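Local structure of carbohydrate-binding protein (Flavonifractor plautii, 6N1B) at residues Ile107-Pro112 with Asp187-Phe192; Phe218-Asn223 with Ile247-Pro252; Phe339-Gly344 with Asn394-Met399. The protein is an N-acetylgalactosamine deacetylase of a human gut bacterium, which binds a blood-group B trisaccharide and probably removes the acetyl group from the A antigen's N-acetylgalactosamine. All coordinates share one frame; numbering follows the deposited sequence.

Interaction 1: residues Ile107-Pro112 with Asp187-Phe192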
ATOM      1  N   ILE A 107       0.115  -0.286 -15.519  1.00  9.72           N
ATOM      2  CA  ILE A 107       1.411   0.294 -15.878  1.00 10.40           C
ATOM      3  C   ILE A 107       2.479  -0.744 -15.996  1.00 11.39           C
ATOM      4  O   ILE A 107       3.541  -0.500 -16.553  1.00 13.37           O
ATOM      5  CB  ILE A 107       1.789   1.508 -15.011  1.00 10.68           C
ATOM      6  CG1 ILE A 107       1.990   1.166 -13.525  1.00 12.21           C
ATOM      7  CG2 ILE A 107       0.771   2.636 -15.200  1.00 11.40           C
ATOM      8  CD1 ILE A 107       2.941   2.099 -12.784  1.00 11.66           C
ATOM      9  N   GLU A 108       2.307  -1.881 -15.353  1.00 10.42           N
ATOM     10  CA  GLU A 108       3.172  -3.052 -15.430  1.00 11.40           C
ATOM     11  C   GLU A 108       2.335  -4.188 -16.020  1.00 10.41           C
ATOM     12  O   GLU A 108       1.218  -4.388 -15.521  1.00 10.95           O
ATOM     13  CB  GLU A 108       3.723  -3.404 -14.069  1.00 10.95           C
ATOM     14  CG  GLU A 108       4.447  -4.741 -13.975  1.00 11.86           C
ATOM     15  CD  GLU A 108       5.738  -4.846 -14.830  1.00 10.80           C
ATOM     16  OE1 GLU A 108       6.220  -3.793 -15.254  1.00 10.94           O
ATOM     17  OE2 GLU A 108       6.188  -6.019 -14.968  1.00 11.74           O
ATOM     18  N   PRO A 109       2.811  -4.853 -17.079  1.00 11.42           N
ATOM     19  CA  PRO A 109       1.900  -5.777 -17.741  1.00 10.57           C
ATOM     20  C   PRO A 109       1.467  -7.007 -16.960  1.00 10.47           C
ATOM     21  O   PRO A 109       2.164  -7.493 -16.060  1.00 11.99           O
ATOM     22  CB  PRO A 109       2.696  -6.198 -19.023  1.00 15.35           C
ATOM     23  CG  PRO A 109       4.063  -5.769 -18.786  1.00 23.25           C
ATOM     24  CD  PRO A 109       4.086  -4.689 -17.765  1.00 12.78           C
ATOM     25  N   GLN A 110       0.351  -7.573 -17.404  1.00 11.30           N
ATOM     26  CA  GLN A 110      -0.041  -8.864 -16.963  1.00 11.28           C
ATOM     27  C   GLN A 110       1.073  -9.873 -17.233  1.00 11.62           C
ATOM     28  O   GLN A 110       1.590  -9.979 -18.360  1.00 13.42           O
ATOM     29  CB  GLN A 110      -1.351  -9.233 -17.705  1.00 12.74           C
ATOM     30  CG  GLN A 110      -1.902 -10.555 -17.297  1.00 14.30           C
ATOM     31  CD  GLN A 110      -3.298 -10.822 -17.822  1.00 13.91           C
ATOM     32  OE1 GLN A 110      -4.179  -9.984 -17.601  1.00 13.71           O
ATOM     33  NE2 GLN A 110      -3.468 -11.930 -18.515  1.00 16.02           N
ATOM     34  N   PRO A 111       1.420 -10.716 -16.248  1.00 12.24           N
ATOM     35  CA  PRO A 111       2.421 -11.761 -16.498  1.00 11.95           C
ATOM     36  C   PRO A 111       1.983 -12.745 -17.560  1.00 13.29           C
ATOM     37  O   PRO A 111       0.767 -12.961 -17.828  1.00 15.24           O
ATOM     38  CB  PRO A 111       2.555 -12.480 -15.145  1.00 13.62           C
ATOM     39  CG  PRO A 111       2.239 -11.423 -14.147  1.00 13.34           C
ATOM     40  CD  PRO A 111       1.104 -10.647 -14.829  1.00 12.36           C
ATOM     41  N   PRO A 112       2.930 -13.499 -18.130  1.00 15.38           N
ATOM     42  CA  PRO A 112       2.526 -14.423 -19.271  1.00 16.69           C
ATOM     43  C   PRO A 112       1.882 -15.705 -18.827  1.00 15.62           C
ATOM     44  O   PRO A 112       1.434 -16.438 -19.686  1.00 20.52           O
ATOM     45  CB  PRO A 112       3.980 -14.708 -19.945  1.00 23.56           C
ATOM     46  CG  PRO A 112       4.938 -14.545 -18.854  1.00 20.67           C
ATOM     47  CD  PRO A 112       4.380 -13.358 -18.033  1.00 17.23           C
ATOM     48  N   ASP A 187       8.786   3.373 -21.446  1.00 13.51           N
ATOM     49  CA  ASP A 187       7.732   2.758 -20.725  1.00 11.44           C
ATOM     50  C   ASP A 187       7.128   1.479 -21.323  1.00 12.39           C
ATOM     51  O   ASP A 187       5.944   1.227 -21.135  1.00 17.04           O
ATOM     52  CB  ASP A 187       6.570   3.751 -20.451  1.00 15.45           C
ATOM     53  CG  ASP A 187       5.712   4.036 -21.682  1.00 18.99           C
ATOM     54  OD1 ASP A 187       6.245   3.935 -22.825  1.00 20.71           O
ATOM     55  OD2 ASP A 187       4.515   4.454 -21.499  1.00 17.69           O
ATOM     56  N   GLY A 188       7.983   0.721 -22.013  1.00 12.48           N
ATOM     57  CA  GLY A 188       7.565  -0.568 -22.522  1.00 13.56           C
ATOM     58  C   GLY A 188       7.422  -1.616 -21.467  1.00 12.93           C
ATOM     59  O   GLY A 188       7.657  -1.406 -20.256  1.00 13.33           O
ATOM     60  N   GLU A 189       6.999  -2.798 -21.922  1.00 16.03           N
ATOM     61  CA  GLU A 189       6.765  -3.870 -21.020  1.00 16.30           C
ATOM     62  C   GLU A 189       7.911  -4.258 -20.205  1.00 16.88           C
ATOM     63  O   GLU A 189       7.684  -4.692 -19.073  1.00 20.46           O
ATOM     64  CB  GLU A 189       6.257  -5.098 -21.741  1.00 20.09           C
ATOM     65  CG  GLU A 189       5.002  -4.932 -22.530  1.00 29.77           C
ATOM     66  CD  GLU A 189       4.491  -6.304 -23.019  1.00 41.40           C
ATOM     67  OE1 GLU A 189       5.370  -7.168 -23.423  1.00 92.86           O
ATOM     68  OE2 GLU A 189       3.222  -6.471 -22.784  1.00 55.69           O
ATOM     69  N   ASP A 190       9.154  -4.135 -20.701  1.00 14.80           N
ATOM     70  CA  ASP A 190      10.346  -4.532 -19.965  1.00 17.65           C
ATOM     71  C   ASP A 190      11.057  -3.388 -19.276  1.00 15.02           C
ATOM     72  O   ASP A 190      12.158  -3.536 -18.681  1.00 15.61           O
ATOM     73  CB  ASP A 190      11.395  -5.189 -20.929  1.00 20.28           C
ATOM     74  CG  ASP A 190      10.911  -6.443 -21.580  1.00 25.77           C
ATOM     75  OD1 ASP A 190      10.165  -7.176 -20.935  1.00 27.70           O
ATOM     76  OD2 ASP A 190      11.311  -6.671 -22.742  1.00 25.26           O
ATOM     77  N   ASP A 191      10.438  -2.219 -19.346  1.00 13.00           N
ATOM     78  CA  ASP A 191      11.049  -0.994 -18.825  1.00 12.78           C
ATOM     79  C   ASP A 191      10.755  -0.728 -17.366  1.00 11.03           C
ATOM     80  O   ASP A 191       9.961   0.162 -16.981  1.00 11.25           O
ATOM     81  CB  ASP A 191      10.729   0.183 -19.707  1.00 12.24           C
ATOM     82  CG  ASP A 191      11.357   0.095 -21.077  1.00 13.02           C
ATOM     83  OD1 ASP A 191      12.513  -0.352 -21.182  1.00 20.47           O
ATOM     84  OD2 ASP A 191      10.728   0.510 -22.040  1.00 13.79           O
ATOM     85  N   PHE A 192      11.395  -1.522 -16.502  1.00 10.15           N
ATOM     86  CA  PHE A 192      11.378  -1.328 -15.065  1.00 10.52           C
ATOM     87  C   PHE A 192      12.777  -1.456 -14.528  1.00 10.04           C
ATOM     88  O   PHE A 192      13.623  -2.050 -15.215  1.00 11.00           O
ATOM     89  CB  PHE A 192      10.353  -2.297 -14.367  1.00 10.52           C
ATOM     90  CG  PHE A 192      10.711  -3.736 -14.522  1.00 10.37           C
ATOM     91  CD1 PHE A 192      11.707  -4.329 -13.709  1.00 11.45           C
ATOM     92  CD2 PHE A 192      10.185  -4.487 -15.597  1.00 11.38           C
ATOM     93  CE1 PHE A 192      12.029  -5.624 -13.869  1.00 12.60           C
ATOM     94  CE2 PHE A 192      10.584  -5.767 -15.783  1.00 13.49           C
ATOM     95  CZ  PHE A 192      11.494  -6.335 -14.924  1.00 13.81           C
TER
HETATM   96  O   HOH W   1       3.360   1.501 -18.958  1.00 36.17           O
HETATM   97  O   HOH W   2       7.470  -6.667 -17.262  1.00 14.78           O
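Pro109 lies against Glu189, a corner residue of the type I beta turn Gly188-Asp191. The two loops lead into the first and last strands of one four-stranded antiparallel sheet, consistent with a beta-propeller blade. The proline ring and the glutamate chain pass each other at a slant: Pro109 CG reaches Glu189 CB at 3.7 Å, and farther along the same chain Glu189 OE2 comes within 3.8 Å of Pro109 CB. Glu108 CG lies trans to the backbone N (chi1 170°), and the chain then bends at chi2, which carries its carboxylate toward Phe192. Glu108 OE1 stands 4.0 Å from Phe192 CD2, with the carboxylate and ring planes 86° apart, nearly perpendicular. That same oxygen has a stronger partner in a salt bridge to Arg153 of strand 148-155, whose NH2 also bonds to Gly188 O; one guanidinium therefore serves both loops. No direct hydrogen bond joins the two segments, but a water donates to Glu108 OE2 and to Glu189 O, at 2.7 Å from each, and bridges the two loops. The turn is braced internally: Asp191 N bonds to Gly188 O at 3.0 Å, while Gly188 N donates to Asp191 OD2 at 2.8 Å, meeting that oxygen on its anti side.

Interaction 2: residues Phe218-Asn223 with Ile247-Pro252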
ATOM      1  N   PHE A 218      16.577   7.333   1.690  1.00  7.74           N
ATOM      2  CA  PHE A 218      15.337   6.597   1.504  1.00  7.41           C
ATOM      3  C   PHE A 218      15.321   5.368   2.421  1.00  7.96           C
ATOM      4  O   PHE A 218      16.374   4.690   2.564  1.00  8.52           O
ATOM      5  CB  PHE A 218      15.163   6.156   0.023  1.00  8.10           C
ATOM      6  CG  PHE A 218      14.990   7.303  -0.936  1.00  8.92           C
ATOM      7  CD1 PHE A 218      16.041   8.057  -1.408  1.00  9.24           C
ATOM      8  CD2 PHE A 218      13.700   7.657  -1.337  1.00 11.46           C
ATOM      9  CE1 PHE A 218      15.868   9.079  -2.310  1.00 10.25           C
ATOM     10  CE2 PHE A 218      13.527   8.706  -2.261  1.00 11.87           C
ATOM     11  CZ  PHE A 218      14.623   9.397  -2.715  1.00 11.14           C
ATOM     12  N   ILE A 219      14.159   5.035   2.953  1.00  7.68           N
ATOM     13  CA  ILE A 219      13.942   3.894   3.793  1.00  8.14           C
ATOM     14  C   ILE A 219      12.849   3.049   3.214  1.00  7.71           C
ATOM     15  O   ILE A 219      11.791   3.589   2.817  1.00  8.98           O
ATOM     16  CB  ILE A 219      13.648   4.279   5.260  1.00  8.34           C
ATOM     17  CG1 ILE A 219      14.627   5.330   5.772  1.00  9.54           C
ATOM     18  CG2 ILE A 219      13.614   3.055   6.111  1.00  9.37           C
ATOM     19  CD1 ILE A 219      14.324   5.870   7.151  1.00 11.84           C
ATOM     20  N   LEU A 220      13.034   1.737   3.186  1.00  8.59           N
ATOM     21  CA  LEU A 220      12.020   0.805   2.698  1.00  7.85           C
ATOM     22  C   LEU A 220      11.793  -0.242   3.790  1.00  7.95           C
ATOM     23  O   LEU A 220      12.767  -0.874   4.243  1.00  9.25           O
ATOM     24  CB  LEU A 220      12.482   0.161   1.393  1.00  9.74           C
ATOM     25  CG  LEU A 220      11.520  -0.839   0.696  1.00  8.75           C
ATOM     26  CD1 LEU A 220      11.858  -0.892  -0.814  1.00 10.97           C
ATOM     27  CD2 LEU A 220      11.544  -2.232   1.266  1.00  9.72           C
ATOM     28  N   TRP A 221      10.563  -0.395   4.282  1.00  7.94           N
ATOM     29  CA  TRP A 221      10.194  -1.443   5.204  1.00  8.02           C
ATOM     30  C   TRP A 221       9.395  -2.521   4.475  1.00  8.20           C
ATOM     31  O   TRP A 221       8.602  -2.215   3.570  1.00  9.03           O
ATOM     32  CB  TRP A 221       9.307  -0.929   6.326  1.00  8.04           C
ATOM     33  CG  TRP A 221       9.950   0.104   7.229  1.00  7.65           C
ATOM     34  CD1 TRP A 221      10.529  -0.095   8.456  1.00  8.51           C
ATOM     35  CD2 TRP A 221      10.008   1.555   7.022  1.00  8.66           C
ATOM     36  NE1 TRP A 221      10.956   1.083   8.983  1.00  9.10           N
ATOM     37  CE2 TRP A 221      10.648   2.122   8.138  1.00  8.23           C
ATOM     38  CE3 TRP A 221       9.657   2.385   5.998  1.00  8.70           C
ATOM     39  CZ2 TRP A 221      10.875   3.477   8.263  1.00  9.54           C
ATOM     40  CZ3 TRP A 221       9.892   3.738   6.105  1.00  8.51           C
ATOM     41  CH2 TRP A 221      10.487   4.284   7.207  1.00  8.96           C
ATOM     42  N   ALA A 222       9.647  -3.770   4.795  1.00  8.01           N
ATOM     43  CA  ALA A 222       8.960  -4.869   4.161  1.00  8.12           C
ATOM     44  C   ALA A 222       8.770  -5.996   5.175  1.00  7.99           C
ATOM     45  O   ALA A 222       9.498  -6.062   6.175  1.00  8.79           O
ATOM     46  CB  ALA A 222       9.708  -5.378   2.911  1.00 10.17           C
ATOM     47  N   ASN A 223       7.787  -6.881   4.925  1.00  7.55           N
ATOM     48  CA  ASN A 223       7.525  -8.009   5.835  1.00  7.38           C
ATOM     49  C   ASN A 223       8.177  -9.270   5.294  1.00  7.07           C
ATOM     50  O   ASN A 223       7.964  -9.697   4.153  1.00  9.11           O
ATOM     51  CB  ASN A 223       6.027  -8.185   6.014  1.00  7.96           C
ATOM     52  CG  ASN A 223       5.659  -9.257   6.954  1.00  7.90           C
ATOM     53  OD1 ASN A 223       6.447  -9.564   7.886  1.00  9.36           O
ATOM     54  ND2 ASN A 223       4.472  -9.813   6.811  1.00  9.83           N
ATOM     55  N   ILE A 247      16.925   3.456  -5.404  1.00  8.97           N
ATOM     56  CA  ILE A 247      17.180   2.548  -6.524  1.00  8.72           C
ATOM     57  C   ILE A 247      18.037   1.342  -6.065  1.00  9.39           C
ATOM     58  O   ILE A 247      17.693   0.174  -6.309  1.00 10.27           O
ATOM     59  CB  ILE A 247      17.785   3.244  -7.732  1.00 10.06           C
ATOM     60  CG1 ILE A 247      16.742   4.233  -8.278  1.00 11.78           C
ATOM     61  CG2 ILE A 247      18.221   2.220  -8.785  1.00 11.74           C
ATOM     62  CD1 ILE A 247      17.281   5.172  -9.375  1.00 12.94           C
ATOM     63  N   THR A 248      19.180   1.628  -5.420  1.00  8.74           N
ATOM     64  CA  THR A 248      20.100   0.629  -4.869  1.00  8.79           C
ATOM     65  C   THR A 248      20.054   0.642  -3.357  1.00  9.80           C
ATOM     66  O   THR A 248      20.195   1.655  -2.762  1.00 10.62           O
ATOM     67  CB  THR A 248      21.508   0.828  -5.457  1.00 11.32           C
ATOM     68  OG1 THR A 248      21.433   0.873  -6.895  1.00 12.40           O
ATOM     69  CG2 THR A 248      22.437  -0.267  -5.006  1.00 13.67           C
ATOM     70  N   TRP A 249      19.805  -0.552  -2.777  1.00  9.85           N
ATOM     71  CA  TRP A 249      19.507  -0.678  -1.378  1.00  8.92           C
ATOM     72  C   TRP A 249      20.553  -1.501  -0.622  1.00  8.44           C
ATOM     73  O   TRP A 249      21.125  -2.435  -1.183  1.00 10.97           O
ATOM     74  CB  TRP A 249      18.115  -1.376  -1.255  1.00  9.02           C
ATOM     75  CG  TRP A 249      17.011  -0.524  -1.822  1.00  8.38           C
ATOM     76  CD1 TRP A 249      16.609  -0.477  -3.141  1.00  9.36           C
ATOM     77  CD2 TRP A 249      16.213   0.439  -1.094  1.00  7.87           C
ATOM     78  NE1 TRP A 249      15.622   0.502  -3.264  1.00  8.69           N
ATOM     79  CE2 TRP A 249      15.388   1.077  -2.028  1.00  8.34           C
ATOM     80  CE3 TRP A 249      16.207   0.867   0.216  1.00  8.21           C
ATOM     81  CZ2 TRP A 249      14.466   2.074  -1.627  1.00  8.41           C
ATOM     82  CZ3 TRP A 249      15.368   1.890   0.631  1.00  8.71           C
ATOM     83  CH2 TRP A 249      14.488   2.492  -0.331  1.00  8.26           C
ATOM     84  N   GLY A 250      20.736  -1.101   0.648  1.00  9.16           N
ATOM     85  CA  GLY A 250      21.634  -1.856   1.523  1.00  9.14           C
ATOM     86  C   GLY A 250      21.020  -3.051   2.133  1.00  9.55           C
ATOM     87  O   GLY A 250      19.920  -3.467   1.848  1.00 10.68           O
ATOM     88  N   GLU A 251      21.819  -3.687   3.002  1.00 10.30           N
ATOM     89  CA  GLU A 251      21.387  -4.934   3.664  1.00 11.71           C
ATOM     90  C   GLU A 251      20.250  -4.645   4.653  1.00 10.89           C
ATOM     91  O   GLU A 251      20.273  -3.654   5.321  1.00 11.35           O
ATOM     92  CB  GLU A 251      22.542  -5.611   4.340  1.00 12.20           C
ATOM     93  CG  GLU A 251      23.719  -6.059   3.457  1.00 14.10           C
ATOM     94  CD  GLU A 251      25.041  -6.426   4.188  1.00 21.11           C
ATOM     95  OE1 GLU A 251      25.068  -6.744   5.344  1.00 28.46           O
ATOM     96  OE2 GLU A 251      26.092  -6.417   3.530  1.00 32.66           O
ATOM     97  N   PRO A 252      19.373  -5.652   4.764  1.00 11.03           N
ATOM     98  CA  PRO A 252      18.236  -5.434   5.699  1.00 10.87           C
ATOM     99  C   PRO A 252      18.686  -5.503   7.147  1.00 12.22           C
ATOM    100  O   PRO A 252      19.601  -6.223   7.513  1.00 16.06           O
ATOM    101  CB  PRO A 252      17.256  -6.580   5.397  1.00 13.08           C
ATOM    102  CG  PRO A 252      18.139  -7.655   4.797  1.00 12.75           C
ATOM    103  CD  PRO A 252      19.226  -6.917   3.973  1.00 11.45           C
TER
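Leu220 CB sits over one face of the Trp249 six-membered ring, a CH-pi contact with CB 3.8 Å from the ring centroid and 28° off the normal. The closest ring atoms are CZ3, 3.4 Å from Leu220 CB, and CH2, so the benzo end of the indole makes the contact. Leu220 and Trp249 cross at about a right angle, and Leu220 CD1 extends along the same face, 4.0 Å from Trp249 CZ2 near the rim. Phe218, two residues back on the strand, adds its CB at 3.7 Å from Trp249 CH2, while its own ring leads away. Trp249 CG lies beside the backbone N and trans to the carbonyl carbon (chi1 -65°), which directs the indole inward from an otherwise largely exposed loop, between its own sheet and strand 193-198 of the next. There it also rests on Ala195 and Ile196, so a loop tryptophan fills the interface between two adjacent four-stranded sheets, consistent with packing between propeller blades. Behind it, Asp245 OD1 accepts from the N atoms of Ile247 and Thr248, and Arg172 bonds to Ile247 O and Thr248 OG1, fixing the loop. Strand 217-224 itself runs between antiparallel strands 207-212 and 237-243, and the 247-252 loop leads from 237-243 into the short outer strand 253-254.

Interaction 3: residues Phe339-Gly344 with Asn394-Met399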
ATOM      1  N   PHE A 339      -2.218   5.900   4.209  1.00  8.82           N
ATOM      2  CA  PHE A 339      -2.749   7.058   4.923  1.00  8.11           C
ATOM      3  C   PHE A 339      -1.963   8.304   4.642  1.00  8.15           C
ATOM      4  O   PHE A 339      -0.775   8.268   4.212  1.00  9.71           O
ATOM      5  CB  PHE A 339      -2.814   6.808   6.422  1.00  8.69           C
ATOM      6  CG  PHE A 339      -1.511   6.821   7.124  1.00  9.28           C
ATOM      7  CD1 PHE A 339      -0.608   5.726   7.017  1.00  9.61           C
ATOM      8  CD2 PHE A 339      -1.156   7.836   7.873  1.00  9.96           C
ATOM      9  CE1 PHE A 339       0.587   5.775   7.707  1.00 10.72           C
ATOM     10  CE2 PHE A 339       0.077   7.934   8.565  1.00 10.72           C
ATOM     11  CZ  PHE A 339       0.906   6.864   8.483  1.00 11.83           C
ATOM     12  N   TYR A 340      -2.624   9.408   4.971  1.00  8.72           N
ATOM     13  CA  TYR A 340      -1.946  10.741   4.995  1.00  9.01           C
ATOM     14  C   TYR A 340      -2.418  11.429   6.251  1.00  9.47           C
ATOM     15  O   TYR A 340      -3.637  11.482   6.552  1.00 10.05           O
ATOM     16  CB  TYR A 340      -2.348  11.565   3.783  1.00 10.12           C
ATOM     17  CG  TYR A 340      -1.848  12.955   3.707  1.00 10.62           C
ATOM     18  CD1 TYR A 340      -0.456  13.187   3.694  1.00 13.71           C
ATOM     19  CD2 TYR A 340      -2.686  14.028   3.763  1.00 12.22           C
ATOM     20  CE1 TYR A 340       0.046  14.501   3.630  1.00 17.00           C
ATOM     21  CE2 TYR A 340      -2.149  15.354   3.646  1.00 13.36           C
ATOM     22  CZ  TYR A 340      -0.808  15.541   3.660  1.00 13.96           C
ATOM     23  OH  TYR A 340      -0.278  16.821   3.615  1.00 20.96           O
ATOM     24  N   TYR A 341      -1.454  11.984   7.028  1.00  9.42           N
ATOM     25  CA  TYR A 341      -1.750  12.890   8.133  1.00  9.38           C
ATOM     26  C   TYR A 341      -1.865  14.305   7.551  1.00  9.30           C
ATOM     27  O   TYR A 341      -0.862  14.838   7.072  1.00 10.44           O
ATOM     28  CB  TYR A 341      -0.699  12.786   9.202  1.00  8.96           C
ATOM     29  CG  TYR A 341      -0.903  13.703  10.358  1.00  9.49           C
ATOM     30  CD1 TYR A 341      -0.492  15.048  10.238  1.00  9.97           C
ATOM     31  CD2 TYR A 341      -1.385  13.301  11.581  1.00 10.73           C
ATOM     32  CE1 TYR A 341      -0.603  15.918  11.317  1.00 10.37           C
ATOM     33  CE2 TYR A 341      -1.453  14.111  12.689  1.00 11.29           C
ATOM     34  CZ  TYR A 341      -1.066  15.437  12.530  1.00 10.66           C
ATOM     35  OH  TYR A 341      -1.170  16.220  13.655  1.00 12.07           O
ATOM     36  N   GLU A 342      -3.064  14.843   7.600  1.00  9.62           N
ATOM     37  CA  GLU A 342      -3.333  16.180   7.060  1.00 11.21           C
ATOM     38  C   GLU A 342      -3.184  17.155   8.223  1.00 10.40           C
ATOM     39  O   GLU A 342      -4.002  17.168   9.121  1.00 10.57           O
ATOM     40  CB  GLU A 342      -4.682  16.213   6.444  1.00 13.64           C
ATOM     41  CG  GLU A 342      -5.010  17.546   5.832  1.00 19.58           C
ATOM     42  CD  GLU A 342      -5.336  17.520   4.380  1.00 14.43           C
ATOM     43  OE1 GLU A 342      -5.379  18.576   3.827  1.00 22.89           O
ATOM     44  OE2 GLU A 342      -5.475  16.396   3.751  1.00 17.61           O
ATOM     45  N   PRO A 343      -2.165  18.039   8.164  1.00 11.09           N
ATOM     46  CA  PRO A 343      -2.026  18.969   9.323  1.00 11.37           C
ATOM     47  C   PRO A 343      -3.229  19.871   9.474  1.00 12.05           C
ATOM     48  O   PRO A 343      -3.866  20.207   8.478  1.00 13.58           O
ATOM     49  CB  PRO A 343      -0.750  19.767   9.053  1.00 14.95           C
ATOM     50  CG  PRO A 343      -0.085  18.980   8.073  1.00 17.14           C
ATOM     51  CD  PRO A 343      -1.014  18.140   7.239  1.00 12.18           C
ATOM     52  N   GLY A 344      -3.486  20.232  10.719  1.00 12.55           N
ATOM     53  CA  GLY A 344      -4.510  21.189  11.048  1.00 15.90           C
ATOM     54  C   GLY A 344      -3.995  22.580  11.113  1.00 14.92           C
ATOM     55  O   GLY A 344      -2.780  22.845  10.868  1.00 20.03           O
ATOM     56  N   ASN A 394     -10.416  10.297  10.872  1.00  9.49           N
ATOM     57  CA  ASN A 394     -10.786  10.872  12.175  1.00  9.91           C
ATOM     58  C   ASN A 394      -9.754  11.980  12.467  1.00  9.95           C
ATOM     59  O   ASN A 394      -8.632  11.967  11.892  1.00 10.79           O
ATOM     60  CB  ASN A 394     -10.762   9.814  13.318  1.00  9.70           C
ATOM     61  CG  ASN A 394     -11.634  10.172  14.496  1.00 11.64           C
ATOM     62  OD1 ASN A 394     -12.261  11.284  14.520  1.00 12.33           O
ATOM     63  ND2 ASN A 394     -11.747   9.258  15.425  1.00 13.48           N
ATOM     64  N   SER A 395     -10.091  12.826  13.428  1.00 10.68           N
ATOM     65  CA  SER A 395      -9.111  13.647  14.096  1.00  9.89           C
ATOM     66  C   SER A 395      -8.009  12.743  14.678  1.00  9.53           C
ATOM     67  O   SER A 395      -8.352  11.710  15.271  1.00 10.10           O
ATOM     68  CB  SER A 395      -9.835  14.411  15.261  1.00 12.88           C
ATOM     69  OG  SER A 395      -9.124  14.651  16.351  1.00 15.80           O
ATOM     70  N   PHE A 396      -6.787  13.163  14.516  1.00  9.81           N
ATOM     71  CA  PHE A 396      -5.662  12.402  15.123  1.00  9.92           C
ATOM     72  C   PHE A 396      -5.855  12.321  16.656  1.00  9.84           C
ATOM     73  O   PHE A 396      -5.722  11.201  17.235  1.00 10.12           O
ATOM     74  CB  PHE A 396      -4.353  13.118  14.810  1.00 11.40           C
ATOM     75  CG  PHE A 396      -3.170  12.461  15.527  1.00 12.98           C
ATOM     76  CD1 PHE A 396      -2.630  11.327  15.054  1.00 14.68           C
ATOM     77  CD2 PHE A 396      -2.625  13.023  16.668  1.00 15.48           C
ATOM     78  CE1 PHE A 396      -1.485  10.724  15.701  1.00 15.37           C
ATOM     79  CE2 PHE A 396      -1.599  12.397  17.315  1.00 17.39           C
ATOM     80  CZ  PHE A 396      -1.070  11.270  16.830  1.00 15.01           C
ATOM     81  N   VAL A 397      -6.266  13.413  17.304  1.00  9.85           N
ATOM     82  CA  VAL A 397      -6.420  13.371  18.742  1.00 10.95           C
ATOM     83  C   VAL A 397      -7.545  12.420  19.122  1.00  9.89           C
ATOM     84  O   VAL A 397      -7.398  11.635  20.067  1.00 10.90           O
ATOM     85  CB  VAL A 397      -6.639  14.815  19.304  1.00 12.34           C
ATOM     86  CG1 VAL A 397      -7.111  14.832  20.721  1.00 14.08           C
ATOM     87  CG2 VAL A 397      -5.379  15.643  19.118  1.00 14.03           C
ATOM     88  N   GLU A 398      -8.694  12.495  18.426  1.00  9.84           N
ATOM     89  CA  GLU A 398      -9.762  11.608  18.819  1.00 11.06           C
ATOM     90  C   GLU A 398      -9.422  10.133  18.583  1.00 11.18           C
ATOM     91  O   GLU A 398      -9.783   9.246  19.382  1.00 11.12           O
ATOM     92  CB  GLU A 398     -11.097  11.976  18.058  1.00 13.35           C
ATOM     93  CG  GLU A 398     -11.623  13.322  18.478  1.00 16.83           C
ATOM     94  CD  GLU A 398     -12.149  13.407  19.867  1.00 27.01           C
ATOM     95  OE1 GLU A 398     -12.448  12.392  20.535  1.00 28.21           O
ATOM     96  OE2 GLU A 398     -12.367  14.590  20.324  1.00 44.94           O
ATOM     97  N   MET A 399      -8.708   9.880  17.503  1.00  9.62           N
ATOM     98  CA  MET A 399      -8.223   8.535  17.222  1.00  9.32           C
ATOM     99  C   MET A 399      -7.359   8.026  18.396  1.00  9.87           C
ATOM    100  O   MET A 399      -7.559   6.890  18.899  1.00 10.32           O
ATOM    101  CB  MET A 399      -7.430   8.522  15.966  1.00 10.06           C
ATOM    102  CG  MET A 399      -6.767   7.156  15.634  1.00 10.74           C
ATOM    103  SD  MET A 399      -5.420   7.346  14.412  1.00 10.81           S
ATOM    104  CE  MET A 399      -4.240   8.212  15.366  1.00 11.38           C
TER
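Tyr341 turns the edge of its ring toward the face of Phe396, an offset edge-to-face pair with centroids 5.6 Å apart and planes at 72°. Tyr341 CE2 does most of the touching: it lies 3.7 Å from Phe396 CG and is equally close to Phe396 CB, so the approach is at the root of the phenylalanine ring, near the plane of the tyrosine. Both side chains hold CG opposite the backbone N, with chi1 179° for Tyr341 and 174° for Phe396, and thereby reach toward one another from backbones whose CA atoms are 8.0 Å apart. The tyrosine hydroxyl is tied by a hydrogen bond to Asp280 OD2, which probably restrains the position of the ring's far end. Phe396 is the first residue of helix 396-404, and Ser395 is its N-cap: Ser395 OG accepts from Glu398 N at 3.0 Å in a nearly straight bond. Met399 N then bonds to Ser395 O at 2.9 Å as the helix sets in. In the sheet, strand 351-361 runs between 333-342 and 385-395, so the aromatic pair bridges over the start of this middle strand, with Met352 and Val278 of strand 269-278 against Tyr341 and Leu281 against Phe396.

Interactions 2 and 3 are buried and mainly apolar or aromatic, with no hydrogen bond across them, whereas interaction 1 lies nearer the surface and combines proline-glutamate packing with bridging water and a shared arginine. They follow one another along the chain. Interaction 1 joins two loops; interaction 2 sets a loop against a strand of its own four-stranded sheet; interaction 3 ties a strand to the start of the helix that follows another strand of the same sheet. Segment 187-192 leads into strand 193-198, on which the tryptophan of interaction 2 also packs, although the two contacts do not touch. Interactions 1 and 3, their centres about 37 Å apart, lie on opposite sides of the chain's centre.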